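Local coordinates for glycosyl hydrolase family 62 protein (Coprinopsis cinerea, PDB 5B6T) that probably hydrolyses terminal alpha-L-arabinofuranosyl side groups from arabinoxylan, as an alpha-L-arabinofuranosidase of glycoside hydrolase family 62, at residues 101-107 / 119-125; 217-223 / 242-248; 281-285 / 310-316. One frame throughout, in Å; residues are numbered along the deposited sequence.

Contact 1. Residues 101-107 / 119-125; sequences NGNAAYS and TAPRTFY
Tyr106 and Arg122 form an antiparallel hydrogen-bonded pair at the rim of one blade of the five-bladed beta-propeller expected for this family. Strand 122-123 is the outermost strand of a four-stranded antiparallel sheet and runs beside strand 104-109. Arg122 N donates almost straight to Tyr106 O (177°), and Tyr106 N donates back to Arg122 O. Ala105 and Thr123 are the neighbouring non-hydrogen-bonded pair.

The tight part is aromatic. Tyr106 CD1 lies over the centre of the Phe124 ring, 3.5 Å from Phe124 CZ, with the two planes tilted 36° apart. The Phe124 ring also meets Phe178, and its side chain touches Leu155 of strand 152-158. Arg122 CB covers one face of the Tyr106 ring. Arg122 CD still passes Tyr106 OH, and the guanidinium end leads away on the exposed, loose side. Here a water in the plane of the Tyr106 ring links Tyr106 OH to Thr123 O.

The end near Asn103 is polar. Its CG is anti to the backbone N (chi1 -159°), which carries the amide over Thr123 to the carbonyl of Tyr125. Asn103 ND2 donates to Tyr125 O at 3.0 Å, from above the carbonyl plane. Thr123 OG1 reaches the same oxygen from the opposite face. A leucine in place of Asn103 would probably cost Tyr125 O its amide donor, though not the Thr123 OG1 bond, and leave Ala104 N without the OD1 it bonds to. Asn101 OD1 closes an Asx turn on Asn103 N. At the far end Ser107 OG donates to Thr119 O, 2.6 Å away.

Contact 2. Residues 217-223 / 242-248; sequences SDGRRWF and ESNPFAR
Trp222, Glu242 and Phe223 have the most surface buried here. The Trp222 indole lies under two side chains of the 242-248 loop. Glu242 CG sits over one face of its six-membered ring, 3.7 Å from Trp222 CZ2. Arg248 CD rests on the same face nearer the backbone, 3.8 Å from Trp222 CE3. Pro245 CB also meets Trp222 CE3, at 3.6 Å. Trp222 CG stands between the backbone N and the carbonyl carbon (chi1 66°), which lays one face of the indole against Glu242 CG and Arg248 CD.

Beyond the ring, the carboxylate of Glu242 stands nearly perpendicular to the indole (88°). It takes two bonds from Ser217. Ser217 N donates to Glu242 OE2 at 2.7 Å, and Ser217 OG donates to the syn lone pair of Glu242 OE1. Arg248 NH2 forms a salt bridge with Asp218 OD2 (3.3 Å). Its link to Glu242 OE1 is a pairing of charges only, with no N-H pointing at the oxygen. A water in the guanidinium plane accepts from Arg248 NE and donates to Asp218 OD1.

Phe223 is held mainly by its backbone. Phe223 N donates to Ala247 O (2.9 Å), and Phe223 O accepts from Phe246 N and, weakly, from Ala247 N. Phe223 CB packs at the edge of the Phe246 ring. Phe246 and Ala247 both face Phe223 of strand 221-228, a classic beta bulge.

Contact 3. Residues 281-285 / 310-316; sequences PCNLR and TQTNSAC
Cys282 and Cys316 are joined by a disulfide, the covalent part of this contact. Their SG atoms lie 2.0 Å apart and the bridge has a chi3 of -94°, near the 90° magnitude of a relaxed disulfide. It ties the C-terminal tail to the loop before strand 285-290.

The hydrogen bonds run from the disulfide end to the end of strand 305-311. Asn283 N donates to Ser314 OG at 2.9 Å, across the contact. Within its own segment Ser314 OG in turn donates to a lone pair of Cys316 O, in the carbonyl plane. Its OG is anti to the backbone N (chi1 177°), and this directs it at Asn283. Gln311 grips Leu284 at two points. Gln311 N donates to Leu284 O (2.9 Å), nearly along the C=O axis. Leu284 N donates to Gln311 OE1 (3.0 Å), which the extended side chain carries back to the same residue. Gln311 NE2 donates to Asn313 OD1, and this bond fixes which way round the amide sits.

Two waters complete the polar set. One donates to Pro281 O and Gln311 OE1 and accepts from Ala315 N. The other links Asn283 OD1 to Gln311 O.

Van der Waals contacts of a methyl group with an amide oxygen are slighter. Leu284 CD1 touches Gln311 OE1 at 3.5 Å, and Thr310 CG2 approaches Asn283 OD1.

Arg285 and Thr310 form an antiparallel non-hydrogen-bonded pair where strands 285-290 and 305-311 meet. Strand 7-9 flanks strand 305-311 on its other edge, and its Trp7 touches both Leu284 and Gln311.

The three contacts follow one another along the chain, each closing before the next opens. Contact 1 lies on the opposite side of the chain's centre from the other two. Its centre is about 31 Å from that of contact 2 and about 34 Å from that of contact 3. Contacts 2 and 3 are neighbours, with centres about 19 Å apart, and they meet where Phe246 CZ packs on Leu284 CD2 at 4.2 Å. They also share Trp7, whose NE1 donates to Phe246 O. No metal contact is involved. The Phe223 side chain is about 8 Å from the calcium ion and about 11 Å from the lead ion. The Phe124 side chain is about 13 Å from the calcium.

Contact 1. Residues 101-107 / 119-125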
loop_
_atom_site.group_PDB
_atom_site.type_symbol
_atom_site.label_atom_id
_atom_site.label_comp_id
_atom_site.label_asym_id
_atom_site.label_seq_id
_atom_site.Cartn_x
_atom_site.Cartn_y
_atom_site.Cartn_z
ATOM N N ASN A 101 3.276 -12.206 6.323
ATOM C CA ASN A 101 2.724 -13.390 6.943
ATOM C C ASN A 101 3.397 -13.664 8.289
ATOM O O ASN A 101 3.342 -14.804 8.777
ATOM C CB ASN A 101 2.880 -14.610 6.025
ATOM C CG ASN A 101 4.316 -15.058 5.880
ATOM O OD1 ASN A 101 5.260 -14.308 6.164
ATOM N ND2 ASN A 101 4.485 -16.290 5.403
ATOM N N GLY A 102 4.001 -12.646 8.878
ATOM C CA GLY A 102 4.954 -12.803 9.994
ATOM C C GLY A 102 6.403 -12.591 9.536
ATOM O O GLY A 102 7.288 -12.161 10.320
ATOM N N ASN A 103 6.627 -12.870 8.254
ATOM C CA ASN A 103 7.854 -12.545 7.529
ATOM C C ASN A 103 7.449 -11.626 6.355
ATOM O O ASN A 103 6.266 -11.263 6.223
ATOM C CB ASN A 103 8.499 -13.868 7.070
ATOM C CG ASN A 103 9.983 -13.755 6.754
ATOM O OD1 ASN A 103 10.516 -12.733 6.286
ATOM N ND2 ASN A 103 10.662 -14.872 6.929
ATOM N N ALA A 104 8.405 -11.225 5.548
ATOM C CA ALA A 104 8.150 -10.560 4.274
ATOM C C ALA A 104 7.958 -11.640 3.228
ATOM O O ALA A 104 8.868 -12.422 2.976
ATOM C CB ALA A 104 9.333 -9.667 3.913
ATOM N N ALA A 105 6.765 -11.705 2.644
ATOM C CA ALA A 105 6.360 -12.831 1.800
ATOM C C ALA A 105 5.922 -12.445 0.407
ATOM O O ALA A 105 5.649 -11.257 0.104
ATOM C CB ALA A 105 5.260 -13.612 2.483
ATOM N N TYR A 106 5.854 -13.452 -0.470
ATOM C CA TYR A 106 5.331 -13.226 -1.799
ATOM C C TYR A 106 4.749 -14.484 -2.417
ATOM O O TYR A 106 5.143 -15.611 -2.050
ATOM C CB TYR A 106 6.420 -12.679 -2.734
ATOM C CG TYR A 106 7.542 -13.674 -2.983
ATOM C CD1 TYR A 106 8.621 -13.753 -2.095
ATOM C CD2 TYR A 106 7.504 -14.541 -4.066
ATOM C CE1 TYR A 106 9.637 -14.666 -2.285
ATOM C CE2 TYR A 106 8.532 -15.454 -4.290
ATOM C CZ TYR A 106 9.566 -15.520 -3.383
ATOM O OH TYR A 106 10.596 -16.425 -3.574
ATOM N N SER A 107 3.806 -14.264 -3.334
ATOM C CA SER A 107 3.285 -15.285 -4.244
ATOM C C SER A 107 3.540 -14.841 -5.678
ATOM O O SER A 107 3.722 -13.651 -5.952
ATOM C CB SER A 107 1.779 -15.493 -4.029
ATOM O OG SER A 107 1.529 -15.969 -2.732
ATOM N N THR A 119 0.496 -18.584 -5.807
ATOM C CA THR A 119 1.254 -19.635 -5.139
ATOM C C THR A 119 1.185 -19.548 -3.625
ATOM O O THR A 119 0.904 -18.504 -3.044
ATOM C CB THR A 119 2.734 -19.614 -5.587
ATOM O OG1 THR A 119 3.302 -18.295 -5.379
ATOM C CG2 THR A 119 2.875 -19.999 -7.026
ATOM N N ALA A 120 1.468 -20.675 -2.967
ATOM C CA ALA A 120 1.666 -20.702 -1.542
ATOM C C ALA A 120 2.851 -19.785 -1.172
ATOM O O ALA A 120 3.761 -19.642 -1.955
ATOM C CB ALA A 120 1.968 -22.130 -1.094
ATOM N N PRO A 121 2.821 -19.166 0.020
ATOM C CA PRO A 121 3.802 -18.120 0.316
ATOM C C PRO A 121 5.251 -18.610 0.326
ATOM O O PRO A 121 5.552 -19.749 0.801
ATOM C CB PRO A 121 3.421 -17.648 1.707
ATOM C CG PRO A 121 1.994 -18.001 1.873
ATOM C CD PRO A 121 1.811 -19.275 1.080
ATOM N N ARG A 122 6.129 -17.773 -0.224
ATOM C CA ARG A 122 7.590 -17.885 -0.020
ATOM C C ARG A 122 8.049 -16.606 0.680
ATOM O O ARG A 122 7.306 -15.620 0.699
ATOM C CB ARG A 122 8.323 -18.094 -1.353
ATOM C CG ARG A 122 8.105 -19.489 -1.938
ATOM C CD ARG A 122 8.671 -19.563 -3.347
ATOM N NE ARG A 122 8.497 -20.879 -3.976
ATOM C CZ ARG A 122 9.458 -21.602 -4.564
ATOM N NH1 ARG A 122 10.716 -21.160 -4.641
ATOM N NH2 ARG A 122 9.148 -22.786 -5.095
ATOM N N THR A 123 9.228 -16.614 1.291
ATOM C CA THR A 123 9.698 -15.425 1.991
ATOM C C THR A 123 10.989 -14.843 1.388
ATOM O O THR A 123 11.777 -15.570 0.772
ATOM C CB THR A 123 9.884 -15.669 3.483
ATOM O OG1 THR A 123 10.852 -16.701 3.678
ATOM C CG2 THR A 123 8.573 -16.068 4.136
ATOM N N PHE A 124 11.156 -13.525 1.549
ATOM C CA PHE A 124 12.311 -12.799 1.042
ATOM C C PHE A 124 13.515 -12.908 1.990
ATOM O O PHE A 124 14.654 -12.579 1.615
ATOM C CB PHE A 124 11.942 -11.311 0.892
ATOM C CG PHE A 124 11.028 -10.986 -0.251
ATOM C CD1 PHE A 124 11.436 -11.164 -1.564
ATOM C CD2 PHE A 124 9.744 -10.466 -0.020
ATOM C CE1 PHE A 124 10.624 -10.827 -2.614
ATOM C CE2 PHE A 124 8.920 -10.113 -1.091
ATOM C CZ PHE A 124 9.366 -10.306 -2.386
ATOM N N TYR A 125 13.265 -13.271 3.249
ATOM C CA TYR A 125 14.317 -13.458 4.235
ATOM C C TYR A 125 14.069 -14.773 4.966
ATOM O O TYR A 125 12.955 -15.237 5.044
ATOM C CB TYR A 125 14.274 -12.361 5.297
ATOM C CG TYR A 125 14.316 -10.907 4.814
ATOM C CD1 TYR A 125 15.523 -10.258 4.605
ATOM C CD2 TYR A 125 13.147 -10.173 4.683
ATOM C CE1 TYR A 125 15.544 -8.933 4.223
ATOM C CE2 TYR A 125 13.155 -8.856 4.322
ATOM C CZ TYR A 125 14.337 -8.227 4.105
ATOM O OH TYR A 125 14.336 -6.888 3.770
HETATM O O HOH W 1 5.345 -17.973 -3.487
HETATM O O HOH W 2 12.504 -16.624 -1.956
#

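Contact 2. Residues 217-223 / 242-248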
loop_
_atom_site.group_PDB
_atom_site.type_symbol
_atom_site.label_atom_id
_atom_site.label_comp_id
_atom_site.label_asym_id
_atom_site.label_seq_id
_atom_site.Cartn_x
_atom_site.Cartn_y
_atom_site.Cartn_z
ATOM N N SER A 217 -1.705 14.717 15.307
ATOM C CA SER A 217 -1.949 15.309 16.629
ATOM C C SER A 217 -3.400 15.164 17.088
ATOM O O SER A 217 -3.675 15.206 18.286
ATOM C CB SER A 217 -1.559 16.789 16.624
ATOM O OG SER A 217 -2.314 17.517 15.674
ATOM N N ASP A 218 -4.316 14.995 16.132
ATOM C CA ASP A 218 -5.735 14.712 16.429
ATOM C C ASP A 218 -6.067 13.217 16.525
ATOM O O ASP A 218 -7.223 12.842 16.618
ATOM C CB ASP A 218 -6.633 15.348 15.377
ATOM C CG ASP A 218 -6.247 14.935 13.954
ATOM O OD1 ASP A 218 -5.327 14.094 13.804
ATOM O OD2 ASP A 218 -6.857 15.468 13.023
ATOM N N GLY A 219 -5.050 12.354 16.494
ATOM C CA GLY A 219 -5.268 10.918 16.490
ATOM C C GLY A 219 -5.679 10.305 15.153
ATOM O O GLY A 219 -5.895 9.090 15.075
ATOM N N ARG A 220 -5.767 11.108 14.101
ATOM C CA ARG A 220 -6.265 10.620 12.814
ATOM C C ARG A 220 -5.134 10.266 11.848
ATOM O O ARG A 220 -4.072 10.874 11.844
ATOM C CB ARG A 220 -7.185 11.670 12.180
ATOM C CG ARG A 220 -8.429 12.010 12.997
ATOM C CD ARG A 220 -9.379 10.848 13.044
ATOM N NE ARG A 220 -10.554 11.114 13.884
ATOM C CZ ARG A 220 -11.490 10.213 14.144
ATOM N NH1 ARG A 220 -11.445 8.991 13.607
ATOM N NH2 ARG A 220 -12.499 10.544 14.932
ATOM N N ARG A 221 -5.404 9.292 11.000
ATOM C CA ARG A 221 -4.421 8.851 10.016
ATOM C C ARG A 221 -4.301 9.881 8.894
ATOM O O ARG A 221 -5.279 10.525 8.469
ATOM C CB ARG A 221 -4.798 7.489 9.428
ATOM C CG ARG A 221 -4.998 6.382 10.458
ATOM C CD ARG A 221 -3.828 6.313 11.419
ATOM N NE ARG A 221 -3.897 5.181 12.332
ATOM C CZ ARG A 221 -3.264 4.023 12.181
ATOM N NH1 ARG A 221 -2.525 3.753 11.101
ATOM N NH2 ARG A 221 -3.383 3.094 13.149
ATOM N N TRP A 222 -3.074 9.991 8.408
ATOM C CA TRP A 222 -2.751 10.879 7.300
ATOM C C TRP A 222 -1.462 10.444 6.634
ATOM O O TRP A 222 -0.758 9.589 7.167
ATOM C CB TRP A 222 -2.658 12.338 7.765
ATOM C CG TRP A 222 -1.522 12.672 8.721
ATOM C CD1 TRP A 222 -1.342 12.199 9.981
ATOM C CD2 TRP A 222 -0.436 13.569 8.463
ATOM N NE1 TRP A 222 -0.212 12.764 10.531
ATOM C CE2 TRP A 222 0.377 13.585 9.617
ATOM C CE3 TRP A 222 -0.074 14.370 7.372
ATOM C CZ2 TRP A 222 1.520 14.369 9.709
ATOM C CZ3 TRP A 222 1.051 15.132 7.452
ATOM C CH2 TRP A 222 1.840 15.145 8.620
ATOM N N PHE A 223 -1.148 11.045 5.487
ATOM C CA PHE A 223 0.065 10.752 4.731
ATOM C C PHE A 223 1.018 11.906 4.597
ATOM O O PHE A 223 0.605 13.030 4.300
ATOM C CB PHE A 223 -0.255 10.210 3.308
ATOM C CG PHE A 223 -0.681 8.785 3.350
ATOM C CD1 PHE A 223 -2.030 8.453 3.580
ATOM C CD2 PHE A 223 0.260 7.788 3.300
ATOM C CE1 PHE A 223 -2.405 7.133 3.674
ATOM C CE2 PHE A 223 -0.118 6.463 3.422
ATOM C CZ PHE A 223 -1.443 6.144 3.634
ATOM N N GLU A 242 1.399 18.551 9.000
ATOM C CA GLU A 242 -0.055 18.610 9.176
ATOM C C GLU A 242 -0.696 19.771 8.395
ATOM O O GLU A 242 -1.781 19.618 7.818
ATOM C CB GLU A 242 -0.454 18.631 10.644
ATOM C CG GLU A 242 -0.125 17.315 11.326
ATOM C CD GLU A 242 -0.651 17.184 12.733
ATOM O OE1 GLU A 242 -1.327 18.116 13.236
ATOM O OE2 GLU A 242 -0.432 16.093 13.312
ATOM N N SER A 243 0.011 20.900 8.332
ATOM C CA SER A 243 -0.455 22.086 7.570
ATOM C C SER A 243 -0.141 22.071 6.060
ATOM O O SER A 243 -0.583 22.956 5.294
ATOM C CB SER A 243 0.129 23.349 8.208
ATOM O OG SER A 243 1.527 23.305 8.144
ATOM N N ASN A 244 0.657 21.094 5.638
ATOM C CA ASN A 244 0.939 20.865 4.234
ATOM C C ASN A 244 1.127 19.357 4.006
ATOM O O ASN A 244 2.243 18.873 3.851
ATOM C CB ASN A 244 2.121 21.669 3.718
ATOM C CG ASN A 244 2.313 21.476 2.240
ATOM O OD1 ASN A 244 1.330 21.439 1.481
ATOM N ND2 ASN A 244 3.565 21.327 1.809
ATOM N N PRO A 245 0.017 18.613 4.023
ATOM C CA PRO A 245 0.112 17.147 4.056
ATOM C C PRO A 245 0.057 16.553 2.654
ATOM O O PRO A 245 -0.415 17.203 1.728
ATOM C CB PRO A 245 -1.127 16.763 4.847
ATOM C CG PRO A 245 -2.146 17.797 4.463
ATOM C CD PRO A 245 -1.353 19.072 4.335
ATOM N N PHE A 246 0.462 15.293 2.480
ATOM C CA PHE A 246 0.183 14.681 1.200
ATOM C C PHE A 246 -1.331 14.474 1.110
ATOM O O PHE A 246 -1.964 14.882 0.140
ATOM C CB PHE A 246 0.942 13.363 1.012
ATOM C CG PHE A 246 0.669 12.738 -0.305
ATOM C CD1 PHE A 246 1.248 13.251 -1.468
ATOM C CD2 PHE A 246 -0.203 11.654 -0.398
ATOM C CE1 PHE A 246 0.972 12.679 -2.713
ATOM C CE2 PHE A 246 -0.504 11.086 -1.627
ATOM C CZ PHE A 246 0.094 11.597 -2.791
ATOM N N ALA A 247 -1.907 13.826 2.121
ATOM C CA ALA A 247 -3.346 13.583 2.154
ATOM C C ALA A 247 -3.768 13.488 3.615
ATOM O O ALA A 247 -3.180 12.735 4.380
ATOM C CB ALA A 247 -3.700 12.314 1.388
ATOM N N ARG A 248 -4.789 14.250 3.977
ATOM C CA ARG A 248 -5.237 14.388 5.354
ATOM C C ARG A 248 -6.628 15.019 5.311
ATOM O O ARG A 248 -7.002 15.585 4.289
ATOM C CB ARG A 248 -4.267 15.296 6.115
ATOM C CG ARG A 248 -4.531 15.401 7.626
ATOM C CD ARG A 248 -3.321 15.982 8.361
ATOM N NE ARG A 248 -3.629 16.113 9.775
ATOM C CZ ARG A 248 -4.014 17.235 10.400
ATOM N NH1 ARG A 248 -4.073 18.418 9.792
ATOM N NH2 ARG A 248 -4.330 17.161 11.690
HETATM O O HOH W 3 -4.110 13.849 11.404
#

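Contact 3. Residues 281-285 / 310-316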
loop_
_atom_site.group_PDB
_atom_site.type_symbol
_atom_site.label_atom_id
_atom_site.label_comp_id
_atom_site.label_asym_id
_atom_site.label_seq_id
_atom_site.Cartn_x
_atom_site.Cartn_y
_atom_site.Cartn_z
ATOM N N PRO A 281 3.053 12.278 -12.996
ATOM C CA PRO A 281 2.871 13.398 -12.097
ATOM C C PRO A 281 1.545 14.150 -12.253
ATOM O O PRO A 281 1.330 15.147 -11.549
ATOM C CB PRO A 281 4.051 14.296 -12.453
ATOM C CG PRO A 281 4.249 14.061 -13.917
ATOM C CD PRO A 281 4.004 12.586 -14.082
ATOM N N CYS A 282 0.672 13.663 -13.136
ATOM C CA CYS A 282 -0.568 14.333 -13.525
ATOM C C CYS A 282 -1.779 13.562 -13.026
ATOM O O CYS A 282 -1.773 12.320 -13.008
ATOM C CB CYS A 282 -0.666 14.361 -15.054
ATOM S SG CYS A 282 0.792 14.987 -15.950
ATOM N N ASN A 283 -2.816 14.289 -12.631
ATOM C CA ASN A 283 -4.092 13.677 -12.269
ATOM C C ASN A 283 -3.884 12.539 -11.284
ATOM O O ASN A 283 -4.298 11.414 -11.518
ATOM C CB ASN A 283 -4.861 13.172 -13.510
ATOM C CG ASN A 283 -6.189 12.488 -13.149
ATOM O OD1 ASN A 283 -6.896 12.938 -12.245
ATOM N ND2 ASN A 283 -6.532 11.391 -13.853
ATOM N N LEU A 284 -3.259 12.822 -10.154
ATOM C CA LEU A 284 -3.042 11.753 -9.166
ATOM C C LEU A 284 -4.397 11.260 -8.635
ATOM O O LEU A 284 -5.322 12.029 -8.469
ATOM C CB LEU A 284 -2.154 12.217 -7.994
ATOM C CG LEU A 284 -0.637 12.137 -8.226
ATOM C CD1 LEU A 284 -0.151 13.067 -9.315
ATOM C CD2 LEU A 284 0.114 12.414 -6.919
ATOM N N ARG A 285 -4.464 9.954 -8.381
ATOM C CA ARG A 285 -5.627 9.317 -7.781
ATOM C C ARG A 285 -5.110 8.350 -6.727
ATOM O O ARG A 285 -4.194 7.574 -7.010
ATOM C CB ARG A 285 -6.441 8.557 -8.832
ATOM C CG ARG A 285 -7.096 9.430 -9.899
ATOM C CD ARG A 285 -7.799 8.560 -10.937
ATOM N NE ARG A 285 -6.900 8.115 -11.983
ATOM C CZ ARG A 285 -7.177 7.172 -12.898
ATOM N NH1 ARG A 285 -8.340 6.495 -12.883
ATOM N NH2 ARG A 285 -6.257 6.889 -13.817
ATOM N N THR A 310 -9.319 11.940 -5.915
ATOM C CA THR A 310 -8.924 12.479 -7.205
ATOM C C THR A 310 -8.302 13.859 -6.993
ATOM O O THR A 310 -8.880 14.704 -6.334
ATOM C CB THR A 310 -10.149 12.581 -8.127
ATOM O OG1 THR A 310 -10.701 11.274 -8.350
ATOM C CG2 THR A 310 -9.781 13.169 -9.447
ATOM N N GLN A 311 -7.097 14.057 -7.499
ATOM C CA GLN A 311 -6.406 15.318 -7.263
ATOM C C GLN A 311 -7.148 16.469 -7.960
ATOM O O GLN A 311 -7.520 16.338 -9.135
ATOM C CB GLN A 311 -4.980 15.238 -7.793
ATOM C CG GLN A 311 -4.157 16.494 -7.599
ATOM C CD GLN A 311 -2.782 16.372 -8.202
ATOM O OE1 GLN A 311 -2.558 15.595 -9.117
ATOM N NE2 GLN A 311 -1.850 17.195 -7.720
ATOM N N THR A 312 -7.337 17.568 -7.221
ATOM C CA THR A 312 -7.981 18.767 -7.755
ATOM C C THR A 312 -7.017 19.909 -8.046
ATOM O O THR A 312 -7.451 20.920 -8.620
ATOM C CB THR A 312 -9.102 19.262 -6.818
ATOM O OG1 THR A 312 -8.537 19.596 -5.553
ATOM C CG2 THR A 312 -10.145 18.193 -6.651
ATOM N N ASN A 313 -5.743 19.796 -7.652
ATOM C CA ASN A 313 -4.738 20.785 -8.046
ATOM C C ASN A 313 -3.730 20.176 -8.999
ATOM O O ASN A 313 -2.523 20.435 -8.907
ATOM C CB ASN A 313 -4.026 21.388 -6.829
ATOM C CG ASN A 313 -3.038 20.431 -6.181
ATOM O OD1 ASN A 313 -3.295 19.208 -6.071
ATOM N ND2 ASN A 313 -1.925 20.985 -5.706
ATOM N N SER A 314 -4.222 19.343 -9.921
ATOM C CA SER A 314 -3.349 18.649 -10.862
ATOM C C SER A 314 -2.549 19.571 -11.778
ATOM O O SER A 314 -3.078 20.549 -12.269
ATOM C CB SER A 314 -4.189 17.746 -11.750
ATOM O OG SER A 314 -3.391 17.113 -12.722
ATOM N N ALA A 315 -1.296 19.187 -12.017
ATOM C CA ALA A 315 -0.362 19.979 -12.827
ATOM C C ALA A 315 -0.539 19.747 -14.326
ATOM O O ALA A 315 0.020 20.504 -15.128
ATOM C CB ALA A 315 1.084 19.686 -12.426
ATOM N N CYS A 316 -1.323 18.742 -14.710
ATOM C CA CYS A 316 -1.342 18.305 -16.095
ATOM C C CYS A 316 -2.359 17.175 -16.298
ATOM O O CYS A 316 -2.997 16.723 -15.341
ATOM C CB CYS A 316 0.055 17.846 -16.513
ATOM S SG CYS A 316 0.971 16.850 -15.287
HETATM O O HOH W 4 -0.333 16.736 -10.370
HETATM O O HOH W 5 -7.301 15.405 -11.538
#